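Local structure of cytosolic phospholipase A2 delta (Homo sapiens, 5IZ5) at residues L286-C291 / C620-F625; Q295-R300 / S488-G493; F481-E486 / V492-Y497; G498-P503 / M663-R668. The protein hydrolyses glycerophospholipids at the sn-2 position in a calcium-dependent manner, with a preference for linoleic acid. The protein carries 3 engineered substitutions. All coordinates share one frame; numbering follows the deposited sequence.

Contact 1: residues L286-C291 / C620-F625; sequences LGFNLC and CSHKDF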
# COMPACT_ATOMS: atom_id res chain seq x y z
N LEU B 286 -11.57 -9.13 -5.27
CA LEU B 286 -12.22 -7.87 -5.61
C LEU B 286 -13.56 -7.77 -4.90
O LEU B 286 -14.48 -8.50 -5.21
CB LEU B 286 -12.47 -7.82 -7.11
CG LEU B 286 -11.26 -7.83 -8.03
CD1 LEU B 286 -11.75 -7.67 -9.46
CD2 LEU B 286 -10.24 -6.75 -7.69
N GLY B 287 -13.67 -6.83 -3.96
CA GLY B 287 -14.94 -6.60 -3.27
C GLY B 287 -14.75 -5.61 -2.14
O GLY B 287 -13.65 -5.48 -1.62
N PHE B 288 -15.83 -4.93 -1.76
CA PHE B 288 -15.78 -3.91 -0.71
C PHE B 288 -16.38 -4.34 0.61
O PHE B 288 -16.79 -3.52 1.42
CB PHE B 288 -16.45 -2.63 -1.19
CG PHE B 288 -15.65 -1.90 -2.20
CD1 PHE B 288 -14.67 -1.02 -1.79
CD2 PHE B 288 -15.86 -2.12 -3.55
CE1 PHE B 288 -13.91 -0.34 -2.72
CE2 PHE B 288 -15.10 -1.45 -4.49
CZ PHE B 288 -14.13 -0.55 -4.07
N ASN B 289 -16.44 -5.64 0.84
CA ASN B 289 -16.88 -6.11 2.12
C ASN B 289 -15.79 -6.99 2.65
O ASN B 289 -14.78 -7.22 1.98
CB ASN B 289 -18.25 -6.77 2.01
CG ASN B 289 -19.37 -5.75 1.97
OD1 ASN B 289 -19.71 -5.11 2.98
ND2 ASN B 289 -19.95 -5.57 0.80
N LEU B 290 -15.98 -7.45 3.87
CA LEU B 290 -14.96 -8.20 4.56
C LEU B 290 -14.83 -9.55 3.88
O LEU B 290 -15.80 -10.07 3.34
CB LEU B 290 -15.32 -8.33 6.03
CG LEU B 290 -15.53 -7.00 6.77
CD1 LEU B 290 -15.87 -7.27 8.22
CD2 LEU B 290 -14.32 -6.09 6.66
N CYS B 291 -13.63 -10.11 3.89
CA CYS B 291 -13.39 -11.39 3.26
C CYS B 291 -13.92 -12.51 4.14
O CYS B 291 -14.12 -12.32 5.35
CB CYS B 291 -11.90 -11.60 2.98
SG CYS B 291 -10.89 -11.80 4.46
N CYS B 620 -15.93 6.45 -10.39
CA CYS B 620 -16.04 7.70 -9.61
C CYS B 620 -17.25 7.79 -8.71
O CYS B 620 -17.15 8.30 -7.60
CB CYS B 620 -16.05 8.92 -10.52
SG CYS B 620 -14.43 9.60 -10.80
N SER B 621 -18.39 7.33 -9.21
CA SER B 621 -19.64 7.41 -8.48
C SER B 621 -19.92 6.10 -7.73
O SER B 621 -21.02 5.54 -7.84
CB SER B 621 -20.78 7.70 -9.46
OG SER B 621 -20.99 6.58 -10.31
N HIS B 622 -18.92 5.61 -7.01
CA HIS B 622 -19.07 4.44 -6.16
C HIS B 622 -18.80 4.90 -4.74
O HIS B 622 -17.85 5.65 -4.49
CB HIS B 622 -18.08 3.34 -6.59
CG HIS B 622 -18.17 2.09 -5.77
ND1 HIS B 622 -17.45 1.90 -4.61
CD2 HIS B 622 -18.87 0.95 -5.96
CE1 HIS B 622 -17.72 0.71 -4.11
NE2 HIS B 622 -18.58 0.11 -4.91
N LYS B 623 -19.61 4.44 -3.79
CA LYS B 623 -19.59 5.00 -2.45
C LYS B 623 -18.22 4.90 -1.79
O LYS B 623 -17.74 5.86 -1.19
CB LYS B 623 -20.59 4.28 -1.56
CG LYS B 623 -22.04 4.61 -1.86
CD LYS B 623 -22.99 3.72 -1.07
CE LYS B 623 -24.43 4.18 -1.20
NZ LYS B 623 -25.39 3.21 -0.59
N ASP B 624 -17.62 3.73 -1.90
CA ASP B 624 -16.34 3.49 -1.23
C ASP B 624 -15.14 4.11 -1.92
O ASP B 624 -14.22 4.56 -1.24
CB ASP B 624 -16.12 2.00 -1.04
CG ASP B 624 -17.24 1.35 -0.26
OD1 ASP B 624 -17.66 1.93 0.77
OD2 ASP B 624 -17.71 0.27 -0.67
N PHE B 625 -15.13 4.17 -3.25
CA PHE B 625 -14.04 4.83 -3.96
C PHE B 625 -14.12 6.33 -3.66
O PHE B 625 -13.12 6.98 -3.37
CB PHE B 625 -14.14 4.61 -5.47
CG PHE B 625 -13.10 5.35 -6.25
CD1 PHE B 625 -11.84 4.80 -6.43
CD2 PHE B 625 -13.36 6.61 -6.77
CE1 PHE B 625 -10.87 5.49 -7.13
CE2 PHE B 625 -12.39 7.30 -7.47
CZ PHE B 625 -11.14 6.74 -7.65

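Contact 2: residues Q295-R300 / S488-G493; sequences QAFLSR and SPYEVG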
# COMPACT_ATOMS: atom_id res chain seq x y z
N GLN B 295 -14.83 -12.61 8.25
CA GLN B 295 -16.19 -12.90 8.71
C GLN B 295 -16.22 -14.10 9.65
O GLN B 295 -16.85 -14.06 10.71
CB GLN B 295 -17.12 -13.15 7.54
CG GLN B 295 -17.51 -11.89 6.81
CD GLN B 295 -18.38 -12.18 5.60
OE1 GLN B 295 -19.34 -12.95 5.68
NE2 GLN B 295 -18.05 -11.55 4.47
N ALA B 296 -15.53 -15.17 9.26
CA ALA B 296 -15.42 -16.36 10.10
C ALA B 296 -14.73 -16.02 11.41
O ALA B 296 -15.15 -16.47 12.48
CB ALA B 296 -14.67 -17.46 9.37
N PHE B 297 -13.66 -15.23 11.35
CA PHE B 297 -12.98 -14.80 12.56
C PHE B 297 -13.94 -14.06 13.50
O PHE B 297 -13.89 -14.26 14.71
CB PHE B 297 -11.77 -13.91 12.26
CG PHE B 297 -11.29 -13.14 13.45
CD1 PHE B 297 -10.44 -13.73 14.36
CD2 PHE B 297 -11.71 -11.84 13.67
CE1 PHE B 297 -10.00 -13.04 15.47
CE2 PHE B 297 -11.27 -11.14 14.78
CZ PHE B 297 -10.42 -11.74 15.68
N LEU B 298 -14.79 -13.21 12.94
CA LEU B 298 -15.69 -12.41 13.76
C LEU B 298 -16.64 -13.29 14.57
O LEU B 298 -16.85 -13.02 15.76
CB LEU B 298 -16.49 -11.42 12.91
CG LEU B 298 -15.68 -10.24 12.35
CD1 LEU B 298 -16.54 -9.43 11.40
CD2 LEU B 298 -15.12 -9.36 13.47
N SER B 299 -17.19 -14.32 13.93
CA SER B 299 -18.05 -15.28 14.64
C SER B 299 -17.30 -15.94 15.78
O SER B 299 -17.82 -16.04 16.89
CB SER B 299 -18.64 -16.32 13.67
OG SER B 299 -17.67 -17.24 13.19
N ARG B 300 -16.07 -16.36 15.52
CA ARG B 300 -15.22 -16.94 16.56
C ARG B 300 -14.92 -15.94 17.68
O ARG B 300 -15.07 -16.25 18.86
CB ARG B 300 -13.93 -17.49 15.94
CG ARG B 300 -14.15 -18.74 15.11
CD ARG B 300 -12.88 -19.41 14.60
NE ARG B 300 -11.81 -18.50 14.17
CZ ARG B 300 -11.55 -18.14 12.91
NH1 ARG B 300 -12.30 -18.57 11.90
NH2 ARG B 300 -10.53 -17.33 12.65
N SER B 488 -3.38 -7.31 7.07
CA SER B 488 -3.81 -8.21 8.14
C SER B 488 -3.31 -9.62 7.85
O SER B 488 -2.84 -9.89 6.75
CB SER B 488 -5.34 -8.21 8.27
OG SER B 488 -5.92 -9.19 7.43
N PRO B 489 -3.43 -10.54 8.83
CA PRO B 489 -3.04 -11.93 8.57
C PRO B 489 -3.86 -12.61 7.48
O PRO B 489 -3.40 -13.61 6.92
CB PRO B 489 -3.27 -12.61 9.93
CG PRO B 489 -3.22 -11.51 10.93
CD PRO B 489 -3.85 -10.35 10.23
N TYR B 490 -5.05 -12.09 7.19
CA TYR B 490 -5.90 -12.64 6.14
C TYR B 490 -5.73 -11.97 4.78
O TYR B 490 -5.79 -12.65 3.75
CB TYR B 490 -7.38 -12.57 6.55
CG TYR B 490 -7.71 -13.35 7.80
CD1 TYR B 490 -7.30 -14.67 7.95
CD2 TYR B 490 -8.46 -12.78 8.82
CE1 TYR B 490 -7.60 -15.39 9.09
CE2 TYR B 490 -8.76 -13.49 9.97
CZ TYR B 490 -8.33 -14.79 10.10
OH TYR B 490 -8.63 -15.51 11.23
N GLU B 491 -5.54 -10.65 4.74
CA GLU B 491 -5.37 -9.98 3.46
C GLU B 491 -4.71 -8.61 3.53
O GLU B 491 -4.75 -7.92 4.56
CB GLU B 491 -6.70 -9.90 2.70
CG GLU B 491 -7.85 -9.29 3.47
CD GLU B 491 -9.11 -9.11 2.64
OE1 GLU B 491 -9.27 -9.78 1.60
OE2 GLU B 491 -9.96 -8.28 3.03
N VAL B 492 -4.11 -8.25 2.40
CA VAL B 492 -3.39 -7.00 2.22
C VAL B 492 -3.98 -6.34 0.98
O VAL B 492 -4.11 -6.97 -0.07
CB VAL B 492 -1.89 -7.27 1.98
CG1 VAL B 492 -1.15 -5.97 1.72
CG2 VAL B 492 -1.27 -8.01 3.16
N GLY B 493 -4.35 -5.07 1.10
CA GLY B 493 -4.96 -4.38 -0.03
C GLY B 493 -5.36 -2.94 0.16
O GLY B 493 -5.15 -2.34 1.22

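Contact 3: residues F481-E486 / V492-Y497; sequences FKEWVE and VGFLKY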
# COMPACT_ATOMS: atom_id res chain seq x y z
N PHE B 481 -0.86 12.99 -3.11
CA PHE B 481 -1.54 11.77 -3.55
C PHE B 481 -1.16 10.63 -2.62
O PHE B 481 0.02 10.33 -2.46
CB PHE B 481 -1.11 11.41 -4.97
CG PHE B 481 -1.70 10.11 -5.48
CD1 PHE B 481 -1.05 8.90 -5.27
CD2 PHE B 481 -2.89 10.11 -6.21
CE1 PHE B 481 -1.58 7.71 -5.75
CE2 PHE B 481 -3.42 8.92 -6.69
CZ PHE B 481 -2.76 7.73 -6.46
N LYS B 482 -2.16 9.99 -2.02
CA LYS B 482 -1.88 8.98 -0.99
C LYS B 482 -3.06 8.05 -0.82
O LYS B 482 -4.19 8.49 -0.68
CB LYS B 482 -1.54 9.67 0.34
CG LYS B 482 -2.58 10.67 0.81
CD LYS B 482 -2.09 11.35 2.07
CE LYS B 482 -3.24 11.80 2.96
NZ LYS B 482 -2.87 11.68 4.40
N GLU B 483 -2.77 6.75 -0.82
CA GLU B 483 -3.76 5.68 -0.76
C GLU B 483 -3.44 4.74 0.39
O GLU B 483 -2.30 4.28 0.54
CB GLU B 483 -3.74 4.89 -2.07
CG GLU B 483 -3.98 5.76 -3.29
CD GLU B 483 -3.77 5.03 -4.60
OE1 GLU B 483 -4.64 5.17 -5.48
OE2 GLU B 483 -2.75 4.34 -4.76
N TRP B 484 -4.44 4.46 1.21
CA TRP B 484 -4.25 3.59 2.37
C TRP B 484 -4.16 2.14 1.92
O TRP B 484 -5.02 1.65 1.19
CB TRP B 484 -5.36 3.78 3.40
CG TRP B 484 -5.34 5.15 4.02
CD1 TRP B 484 -6.09 6.23 3.65
CD2 TRP B 484 -4.52 5.59 5.10
NE1 TRP B 484 -5.78 7.32 4.44
CE2 TRP B 484 -4.81 6.95 5.34
CE3 TRP B 484 -3.55 4.97 5.90
CZ2 TRP B 484 -4.18 7.70 6.35
CZ3 TRP B 484 -2.92 5.71 6.90
CH2 TRP B 484 -3.24 7.06 7.12
N VAL B 485 -3.09 1.47 2.35
CA VAL B 485 -2.91 0.05 2.15
C VAL B 485 -2.91 -0.64 3.52
O VAL B 485 -2.04 -0.43 4.36
CB VAL B 485 -1.61 -0.28 1.39
CG1 VAL B 485 -1.45 -1.79 1.25
CG2 VAL B 485 -1.60 0.38 0.02
N GLU B 486 -3.91 -1.48 3.71
CA GLU B 486 -4.12 -2.18 4.97
C GLU B 486 -3.51 -3.58 4.92
O GLU B 486 -3.67 -4.28 3.91
CB GLU B 486 -5.62 -2.26 5.21
CG GLU B 486 -6.07 -3.23 6.27
CD GLU B 486 -7.58 -3.22 6.39
OE1 GLU B 486 -8.10 -2.28 7.02
OE2 GLU B 486 -8.23 -4.15 5.85
N VAL B 492 -4.11 -8.25 2.40
CA VAL B 492 -3.39 -7.00 2.22
C VAL B 492 -3.98 -6.34 0.98
O VAL B 492 -4.11 -6.97 -0.07
CB VAL B 492 -1.89 -7.27 1.98
CG1 VAL B 492 -1.15 -5.97 1.72
CG2 VAL B 492 -1.27 -8.01 3.16
N GLY B 493 -4.35 -5.07 1.10
CA GLY B 493 -4.96 -4.38 -0.03
C GLY B 493 -5.36 -2.94 0.16
O GLY B 493 -5.15 -2.34 1.22
N PHE B 494 -5.93 -2.40 -0.91
CA PHE B 494 -6.30 -1.01 -1.00
C PHE B 494 -7.74 -0.83 -0.60
O PHE B 494 -8.63 -1.40 -1.23
CB PHE B 494 -6.15 -0.52 -2.46
CG PHE B 494 -4.74 -0.34 -2.91
CD1 PHE B 494 -4.20 0.93 -2.99
CD2 PHE B 494 -3.97 -1.44 -3.30
CE1 PHE B 494 -2.90 1.11 -3.43
CE2 PHE B 494 -2.67 -1.26 -3.74
CZ PHE B 494 -2.14 0.01 -3.80
N LEU B 495 -7.97 0.00 0.41
CA LEU B 495 -9.33 0.36 0.81
C LEU B 495 -10.08 1.08 -0.34
O LEU B 495 -11.23 0.79 -0.61
CB LEU B 495 -9.30 1.23 2.08
CG LEU B 495 -8.71 0.58 3.35
CD1 LEU B 495 -8.59 1.59 4.49
CD2 LEU B 495 -9.52 -0.63 3.79
N LYS B 496 -9.40 1.99 -1.03
CA LYS B 496 -10.01 2.74 -2.13
C LYS B 496 -10.50 1.87 -3.31
O LYS B 496 -11.56 2.13 -3.90
CB LYS B 496 -9.01 3.79 -2.65
CG LYS B 496 -9.53 4.77 -3.71
CD LYS B 496 -8.41 5.19 -4.68
CE LYS B 496 -7.53 6.28 -4.13
NZ LYS B 496 -6.76 6.91 -5.23
N TYR B 497 -9.74 0.83 -3.66
CA TYR B 497 -10.04 0.03 -4.87
C TYR B 497 -10.77 -1.29 -4.57
O TYR B 497 -11.19 -2.01 -5.49
CB TYR B 497 -8.75 -0.28 -5.64
CG TYR B 497 -7.97 0.93 -6.10
CD1 TYR B 497 -8.43 1.74 -7.13
CD2 TYR B 497 -6.74 1.23 -5.54
CE1 TYR B 497 -7.70 2.84 -7.56
CE2 TYR B 497 -6.00 2.32 -5.96
CZ TYR B 497 -6.48 3.12 -6.97
OH TYR B 497 -5.75 4.20 -7.40
O HOH W 1 -6.49 2.70 -0.54

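Contact 4: residues G498-P503 / M663-R668; sequences GAFVPP and MFRPGR. With SO4 (sulfate ion), chain N.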
# COMPACT_ATOMS: atom_id res chain seq x y z
N GLY B 498 -10.91 -1.62 -3.28
CA GLY B 498 -11.56 -2.85 -2.88
C GLY B 498 -10.88 -4.08 -3.45
O GLY B 498 -11.53 -4.98 -3.98
N ALA B 499 -9.56 -4.13 -3.32
CA ALA B 499 -8.76 -5.15 -3.98
C ALA B 499 -7.66 -5.62 -3.05
O ALA B 499 -6.88 -4.81 -2.56
CB ALA B 499 -8.17 -4.60 -5.28
N PHE B 500 -7.62 -6.92 -2.81
CA PHE B 500 -6.79 -7.48 -1.76
C PHE B 500 -6.14 -8.80 -2.20
O PHE B 500 -6.67 -9.52 -3.05
CB PHE B 500 -7.64 -7.72 -0.51
CG PHE B 500 -8.06 -6.46 0.21
CD1 PHE B 500 -7.40 -6.04 1.36
CD2 PHE B 500 -9.13 -5.70 -0.25
CE1 PHE B 500 -7.77 -4.88 2.02
CE2 PHE B 500 -9.51 -4.53 0.40
CZ PHE B 500 -8.83 -4.12 1.53
N VAL B 501 -5.01 -9.12 -1.59
CA VAL B 501 -4.39 -10.43 -1.75
C VAL B 501 -4.02 -10.98 -0.39
O VAL B 501 -3.85 -10.22 0.56
CB VAL B 501 -3.13 -10.38 -2.63
CG1 VAL B 501 -3.48 -9.99 -4.05
CG2 VAL B 501 -2.10 -9.43 -2.03
N PRO B 502 -3.89 -12.31 -0.28
CA PRO B 502 -3.38 -12.86 0.96
C PRO B 502 -1.97 -12.35 1.23
O PRO B 502 -1.21 -12.12 0.29
CB PRO B 502 -3.36 -14.38 0.71
CG PRO B 502 -4.23 -14.62 -0.46
CD PRO B 502 -4.24 -13.36 -1.27
N PRO B 503 -1.61 -12.18 2.51
CA PRO B 503 -0.31 -11.60 2.82
C PRO B 503 0.85 -12.39 2.23
O PRO B 503 1.87 -11.79 1.88
CB PRO B 503 -0.27 -11.63 4.35
CG PRO B 503 -1.26 -12.66 4.74
CD PRO B 503 -2.35 -12.54 3.73
N MET B 663 -10.30 1.21 10.97
CA MET B 663 -11.53 1.20 11.78
C MET B 663 -12.77 1.60 10.98
O MET B 663 -13.88 1.42 11.47
CB MET B 663 -11.38 2.09 13.02
CG MET B 663 -10.30 1.65 14.01
SD MET B 663 -10.54 -0.05 14.57
CE MET B 663 -9.14 -0.30 15.66
N PHE B 664 -12.60 2.09 9.75
CA PHE B 664 -13.74 2.51 8.91
C PHE B 664 -13.89 1.78 7.58
O PHE B 664 -14.65 2.22 6.72
CB PHE B 664 -13.69 4.02 8.67
CG PHE B 664 -13.81 4.80 9.93
CD1 PHE B 664 -15.06 5.05 10.47
CD2 PHE B 664 -12.69 5.26 10.60
CE1 PHE B 664 -15.19 5.75 11.64
CE2 PHE B 664 -12.81 5.96 11.78
CZ PHE B 664 -14.07 6.21 12.30
N ARG B 665 -13.18 0.68 7.40
CA ARG B 665 -13.43 -0.17 6.26
C ARG B 665 -14.88 -0.67 6.36
O ARG B 665 -15.33 -1.04 7.45
CB ARG B 665 -12.48 -1.36 6.24
CG ARG B 665 -12.73 -2.32 5.09
CD ARG B 665 -11.68 -3.40 5.00
NE ARG B 665 -12.01 -4.36 3.94
CZ ARG B 665 -11.25 -5.41 3.62
NH1 ARG B 665 -10.11 -5.66 4.26
NH2 ARG B 665 -11.65 -6.22 2.64
N PRO B 666 -15.63 -0.66 5.23
CA PRO B 666 -17.02 -1.13 5.26
C PRO B 666 -17.16 -2.55 5.83
O PRO B 666 -16.35 -3.42 5.52
CB PRO B 666 -17.43 -1.10 3.79
CG PRO B 666 -16.56 -0.06 3.17
CD PRO B 666 -15.25 -0.14 3.90
N GLY B 667 -18.17 -2.75 6.67
CA GLY B 667 -18.40 -4.05 7.28
C GLY B 667 -17.91 -4.17 8.70
O GLY B 667 -18.42 -4.98 9.46
N ARG B 668 -16.93 -3.35 9.09
CA ARG B 668 -16.33 -3.48 10.42
C ARG B 668 -17.24 -2.96 11.55
O ARG B 668 -17.24 -3.52 12.65
CB ARG B 668 -14.94 -2.83 10.47
CG ARG B 668 -13.95 -3.52 9.54
CD ARG B 668 -12.57 -3.68 10.15
NE ARG B 668 -11.77 -4.64 9.38
CZ ARG B 668 -10.76 -4.32 8.57
NH1 ARG B 668 -10.38 -3.06 8.40
NH2 ARG B 668 -10.13 -5.29 7.91
S SO4 N . -20.89 -0.51 6.77
O1 SO4 N . -20.15 -0.34 8.03
O2 SO4 N . -22.24 0.09 6.91
O3 SO4 N . -20.18 0.19 5.67
O4 SO4 N . -21.04 -1.95 6.44

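Contact 1: residues L286-C291 / C620-F625
With CG of Phe-288 swung beside its backbone N (chi1 -73°) and CG of His-622 turned the other way, opposite its own N (chi1 -180°), the two rings meet where the loop after strand 285-286 passes the start of helix 623-628. His-622 presents CE1 to one face of the phenyl ring, near its rim, where that atom lies 3.4 Å from Phe-288 CE2 and is almost as close to CD2. The ring planes are 38° apart and the centroids 4.5 Å, an oblique aromatic pair. Asp-624 takes a different part of the same residue. The Asp-624 side chain runs alongside Phe-288, pointing the other way, and its OD2 comes within 3.2 Å of Phe-288 CB, while its CB lies 3.4 Å from Phe-288 CD1. His-622 is the N-cap residue of helix 623-628, so the phenylalanine is held against the first turn of that helix within the catalytic PLA2c region. The backbone N of Phe-625 lies at the edge of the imidazole, in its plane. Contacts between the segments are van der Waals, made by a hydrocarbon ring with an imidazole and a carboxylate, and they bury a modest 150 Å². Phe-288 also touches Asn-157 and Val-159 in a loop, and Asp-624 packs on Pro-666. From the far end of segment 286-291, Cys-291 serves as N-cap of helix 292-313, its sulfur capping a backbone N of that helix.

Contact 2: residues Q295-R300 / S488-G493
A loop closed by an ST turn joins strands 482-487 and 492-494, and from it Tyr-490 reaches out to helix 292-313. At the root of the loop, Ser-488 OG accepts from two backbone N-H groups, that of Tyr-490 at 3.0 Å and that of Glu-491 at 3.1 Å, the latter nearly straight at 167°. The tyrosine ring crosses the Phe-297 side chain at about a right angle, and its CE2 rests 3.8 Å from Phe-297 CB. Beyond it the hydroxyl meets Arg-300, whose chain bends at chi3 and brings the guanidinium edge to the oxygen, the two flat groups being 78° apart. The bond from Arg-300 NH2 to Tyr-490 OH, 3.0 Å long, is weak because the N-H points well off the oxygen (121°); the stronger partner of this NH2 is the carbonyl O of Leu-456. A phenylalanine in place of Tyr-490 would probably cost Arg-300 this second acceptor and leave its guanidinium more dependent on Leu-456. Phe-297 and Tyr-490 both pack on Leu-463 of strand 463-471, so the contact is a helix laid against the end of a beta hairpin, in the layered alpha/beta build of this hydrolase.

Contact 3: residues F481-E486 / V492-Y497
The Phe-494 ring carries Val-485 CG2 over one face, a CH-pi contact with the methyl 3.9 Å from the centroid, while the Tyr-497 ring has Lys-496 CD over a face and Glu-483 OE1 at its edge. The carboxylate of Glu-483 stands square to the tyrosine ring, at 90°. Its OE1 accepts from Tyr-497 OH at 2.4 Å, so short that its exact length is doubtful, and forms a salt bridge with Lys-496 NZ at 2.8 Å through its anti lone pair. A bent chain brings the ammonium there: Lys-496 CG lies opposite the backbone N (chi1 -174°), and kinks follow at chi2 and chi3. OE2 bonds to Thr-641 and Asn-470, Tyr-497 OH also to Thr-641 N, and the ammonium to Asp-634. Replacing Glu-483 by a glutamine would probably leave Lys-496 short of one of its two negative charges inside a buried cluster. The backbones form an antiparallel beta hairpin, with Glu-486 and Gly-493 a hydrogen-bonded pair (Glu-486 N to Gly-493 O 2.9 Å, Gly-493 N to Glu-486 O 3.0 Å) and Val-485 and Phe-494 the next, non-hydrogen-bonded pair. Past Phe-494 the strands diverge: a water accepts from Lys-496 N and donates to Trp-484 O at 2.5 Å, beside a weak bond from Leu-495 N. With acid, ammonium and hydroxyl enclosed together, the glutamate is likely to stay ionised, its charge shared over a network rather than one pair.

Contact 4: residues G498-P503 / M663-R668
Arg-665, the third residue of segment 663-668, meets Phe-500 of strand 499-501 from the opposite direction. Its chain runs fully extended from CG to NE and starts with CG opposite the backbone N (chi1 178°), which carries the guanidinium the whole length of the side chain to the phenyl ring. There it lies flat on one face, planes 10° apart, in a stacked cation-pi contact: CZ of Arg-665 is 3.9 Å from the ring centroid, shifted so that it sits nearest Phe-500 CZ, at 3.4 Å. NH1 is 3.3 Å from Phe-500 CE1 and NH2 3.5 Å from Phe-500 CE2, so both terminal nitrogens share the face. The next residues, Pro-666 and Gly-667, occupy the corners of a type II beta turn that is closed by Arg-668 N bonding to Arg-665 O. Gly-667 has a positive phi (101°) that suits this corner, and its N-H makes weak bonds to a sulfate, probably from the crystallisation liquor. Arg-668 then lays its guanidinium face against Arg-665 CD and pairs with Glu-486 and Glu-294. NH1 of Arg-665 pairs with Glu-486 and NH2 with Glu-491, while one face of the guanidinium lies on the ring. This buried positive group is thus met by an aromatic face and by two carboxylates, and the two salt bridges together with the stack are likely to fix its rotation.

In the fold
Contact 1 is a surface contact, whereas contacts 2, 3 and 4 are buried, with the centre of contact 3 about 5 Å from the centre of the chain; contact 2 is buried although its centre lies about 18 Å out. Contacts 2 and 3 share Val-492 and Gly-493, and strand 499-501 of contact 4 is the next neighbour of strand 492-494 in the same sheet. The chemistry differs with place: oblique van der Waals contact in contact 1, one weak bond with apolar packing in contact 2, backbone pairing plus a charge network in contact 3, and a flat cation-pi stack in contact 4. Salt bridges from the two arginines of contact 4 tie it to contacts 2 and 3, while Gly-287 N to Gly-498 O links contacts 1 and 4.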